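Local structure of periplasmic oligopeptide-binding protein (Burkholderia pseudomallei, 3ZS6) at residues P156-K159 against D160-A163; A281-V285 against L286-I290. The protein probably binds oligopeptides in the periplasm and hands them to an ABC transport system for uptake. One frame throughout, in Å; residues are numbered along the deposited sequence.

Contact 1: residues P156-K159 against D160-A163; sequences PVNK and DAVA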
# COMPACT_ATOMS: atom_id res chain seq x y z
N PRO A 156 -16.66 6.30 -4.11
CA PRO A 156 -17.99 5.85 -4.50
C PRO A 156 -17.96 5.18 -5.86
O PRO A 156 -17.03 5.38 -6.63
CB PRO A 156 -18.80 7.15 -4.56
CG PRO A 156 -17.79 8.21 -4.89
CD PRO A 156 -16.49 7.76 -4.25
N VAL A 157 -18.97 4.35 -6.11
CA VAL A 157 -19.14 3.68 -7.39
C VAL A 157 -20.56 3.89 -7.92
O VAL A 157 -21.51 3.93 -7.14
CB VAL A 157 -18.89 2.17 -7.25
CG1 VAL A 157 -19.17 1.47 -8.56
CG2 VAL A 157 -17.45 1.93 -6.80
N ASN A 158 -20.69 4.03 -9.23
CA ASN A 158 -21.97 4.31 -9.87
C ASN A 158 -22.76 3.03 -10.15
O ASN A 158 -22.45 2.30 -11.09
CB ASN A 158 -21.75 5.11 -11.16
CG ASN A 158 -23.05 5.55 -11.81
OD1 ASN A 158 -23.75 4.75 -12.43
ND2 ASN A 158 -23.37 6.84 -11.71
N LYS A 159 -23.76 2.77 -9.32
CA LYS A 159 -24.54 1.53 -9.39
C LYS A 159 -25.05 1.23 -10.80
O LYS A 159 -24.96 0.10 -11.28
CB LYS A 159 -25.71 1.60 -8.40
CG LYS A 159 -26.75 0.51 -8.55
CD LYS A 159 -28.04 0.88 -7.81
CE LYS A 159 -29.17 -0.07 -8.14
NZ LYS A 159 -30.49 0.44 -7.66
N ASP A 160 -25.60 2.24 -11.47
CA ASP A 160 -26.16 2.05 -12.80
C ASP A 160 -25.09 1.57 -13.78
O ASP A 160 -25.33 0.67 -14.58
CB ASP A 160 -26.80 3.34 -13.32
CG ASP A 160 -28.11 3.66 -12.62
OD1 ASP A 160 -28.69 2.75 -11.98
OD2 ASP A 160 -28.57 4.82 -12.72
N ALA A 161 -23.91 2.18 -13.70
CA ALA A 161 -22.83 1.83 -14.62
C ALA A 161 -22.38 0.38 -14.42
O ALA A 161 -22.17 -0.35 -15.39
CB ALA A 161 -21.66 2.78 -14.44
N VAL A 162 -22.25 -0.03 -13.17
CA VAL A 162 -21.86 -1.40 -12.86
C VAL A 162 -22.95 -2.36 -13.30
O VAL A 162 -22.67 -3.45 -13.81
CB VAL A 162 -21.59 -1.57 -11.35
CG1 VAL A 162 -21.31 -3.03 -11.02
CG2 VAL A 162 -20.42 -0.69 -10.94
N ALA A 163 -24.20 -1.95 -13.10
CA ALA A 163 -25.33 -2.79 -13.45
C ALA A 163 -25.40 -2.99 -14.96
O ALA A 163 -25.61 -4.11 -15.44
CB ALA A 163 -26.64 -2.18 -12.94

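Contact 2: residues A281-V285 against L286-I290; sequences ALAMV and LDREI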
# COMPACT_ATOMS: atom_id res chain seq x y z
N ALA A 281 15.63 -18.25 11.64
CA ALA A 281 16.97 -18.49 11.11
C ALA A 281 17.20 -17.73 9.80
O ALA A 281 18.25 -17.11 9.60
CB ALA A 281 17.20 -19.97 10.89
N LEU A 282 16.23 -17.79 8.90
CA LEU A 282 16.35 -17.12 7.61
C LEU A 282 16.47 -15.62 7.80
O LEU A 282 17.25 -14.95 7.12
CB LEU A 282 15.15 -17.45 6.71
CG LEU A 282 14.99 -18.90 6.25
CD1 LEU A 282 13.67 -19.09 5.50
CD2 LEU A 282 16.16 -19.33 5.37
N ALA A 283 15.72 -15.09 8.76
CA ALA A 283 15.72 -13.65 9.04
C ALA A 283 17.04 -13.15 9.62
O ALA A 283 17.54 -12.09 9.23
CB ALA A 283 14.56 -13.29 9.96
N MET A 284 17.60 -13.89 10.57
CA MET A 284 18.70 -13.37 11.37
C MET A 284 20.04 -13.40 10.65
O MET A 284 20.98 -12.73 11.05
CB MET A 284 18.79 -14.10 12.72
CG MET A 284 19.28 -15.53 12.63
SD MET A 284 19.16 -16.38 14.22
CE MET A 284 19.99 -15.21 15.30
N VAL A 285 20.13 -14.17 9.58
CA VAL A 285 21.39 -14.27 8.84
C VAL A 285 21.61 -13.15 7.80
O VAL A 285 22.75 -12.84 7.46
CB VAL A 285 21.52 -15.67 8.20
CG1 VAL A 285 22.44 -15.62 7.00
CG2 VAL A 285 22.01 -16.68 9.24
N LEU A 286 20.53 -12.54 7.32
CA LEU A 286 20.63 -11.48 6.32
C LEU A 286 21.25 -10.20 6.89
O LEU A 286 20.78 -9.67 7.89
CB LEU A 286 19.27 -11.16 5.70
CG LEU A 286 18.44 -12.28 5.07
CD1 LEU A 286 17.02 -11.78 4.79
CD2 LEU A 286 19.09 -12.83 3.80
N ASP A 287 22.29 -9.70 6.23
CA ASP A 287 22.97 -8.48 6.66
C ASP A 287 22.31 -7.25 6.01
O ASP A 287 22.63 -6.90 4.87
CB ASP A 287 24.45 -8.56 6.28
CG ASP A 287 25.30 -7.54 7.01
OD1 ASP A 287 24.79 -6.44 7.32
OD2 ASP A 287 26.49 -7.84 7.26
N ARG A 288 21.40 -6.61 6.74
CA ARG A 288 20.62 -5.50 6.21
C ARG A 288 21.45 -4.21 6.12
O ARG A 288 21.09 -3.27 5.42
CB ARG A 288 19.38 -5.27 7.07
CG ARG A 288 18.43 -6.47 7.14
CD ARG A 288 17.52 -6.37 8.37
NE ARG A 288 16.60 -7.49 8.47
CZ ARG A 288 16.97 -8.73 8.75
NH1 ARG A 288 18.26 -9.03 8.94
NH2 ARG A 288 16.05 -9.70 8.82
N GLU A 289 22.57 -4.19 6.84
CA GLU A 289 23.46 -3.05 6.81
C GLU A 289 24.16 -3.00 5.46
O GLU A 289 24.19 -1.96 4.80
CB GLU A 289 24.48 -3.13 7.95
CG GLU A 289 24.74 -1.80 8.63
CD GLU A 289 25.25 -0.74 7.67
OE1 GLU A 289 26.02 -1.10 6.75
OE2 GLU A 289 24.89 0.45 7.83
N ILE A 290 24.71 -4.14 5.04
CA ILE A 290 25.32 -4.27 3.73
C ILE A 290 24.30 -4.08 2.61
O ILE A 290 24.57 -3.41 1.61
CB ILE A 290 26.01 -5.65 3.57
CG1 ILE A 290 27.21 -5.76 4.52
CG2 ILE A 290 26.46 -5.86 2.14
CD1 ILE A 290 27.82 -7.14 4.57

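Contact 1: residues P156-K159 against D160-A163
Asn158 meets Ala161 through its side-chain amide: OD1 accepts from Ala161 N at 2.9 Å, with an N-H...O angle of 151° and the donor lying in the carbonyl plane of the amide. The side chain can do this because CG stands anti to the backbone N (chi1 -175°), beside its own carbonyl carbon, which brings OD1 to the N-H of Ala161. The same oxygen lies against the methylene of Asp160, 3.5 Å from its CB, and equally near the methyl of Ala161. This is an N-cap: Asn158 sits just before helix 159-165, where the first amides have no preceding turn to accept from them, and its side chain supplies an acceptor for one of them. The backbone takes over at once. Asn158 O receives Val162 N at 3.1 Å. Lys159 O receives Ala163 N at 2.8 Å and also lies 3.3 Å from the CB of Ala163. The CB atoms of Lys159 and Asp160 leave the backbone on the side away from the opposite segment, though each still touches it; the lysine chain is extended, and Lys159 NZ stays 5.2 Å from Asp160 OD1, near but not paired. One residue ahead of the cap, Val157 crosses Val162 at about a right angle, CG1 against CG2. Asn158 also packs on Trp74 and Val176, while Tyr87 of helix 82-93 touches both Lys159 and Val162.

Contact 2: residues A281-V285 against L286-I290
Arg288 reaches back to the last turn of helix 276-285 and holds Ala283 O end-on with both terminal nitrogens. NH2 of Arg288 lies 2.8 Å from Ala283 O and NH1 of Arg288 3.2 Å from the same oxygen, at N-H...O angles of 156° and 138°. The oxygen sits only 4° out of the guanidinium plane, so it lies at the edge of the group. At the carbonyl the two donors differ: NH1 is close to collinear with the C=O bond, whereas NH2 stands above the carbonyl plane. An extended chain from CG to NE carries the group there, and NE is bonded in turn to Pro471 O, which helps fix its rotation. Leu286 lies against the backbone of the first helix, its CG 3.6 Å from Leu282 O, and the side chain also packs on Trp372, Val470 and Leu472. Asp287 serves the next helix: its OD1 accepts from Ile290 N at 3.2 Å, met from above the carboxylate plane, and weakly from Glu289 N. The arrangement is a short link between two successive helices, in which an arginine of helix 288-296 binds a carbonyl in the last turn of helix 276-285 and an aspartate N-cap starts the second helix.

Overall arrangement
Contacts 1 and 2 are separate local features on opposite sides of the chain's centre, about 25 and 24 Å from it, each measured from the contact's own centre. Their centres are 48 Å apart and their nearest atoms about 38 Å, so neither touches the other. Along the chain they follow in series, and both belong to the part of the chain shared with the bacterial solute-binding protein family 5. They share a device: a side-chain oxygen at an N-cap opens helix 159-165 in contact 1 and helix 288-296 in contact 2. Their settings differ, since contact 1 is partly buried beside helix 82-93, whereas contact 2 is buried among helices 327-340 and 359-376 and strand 470-480.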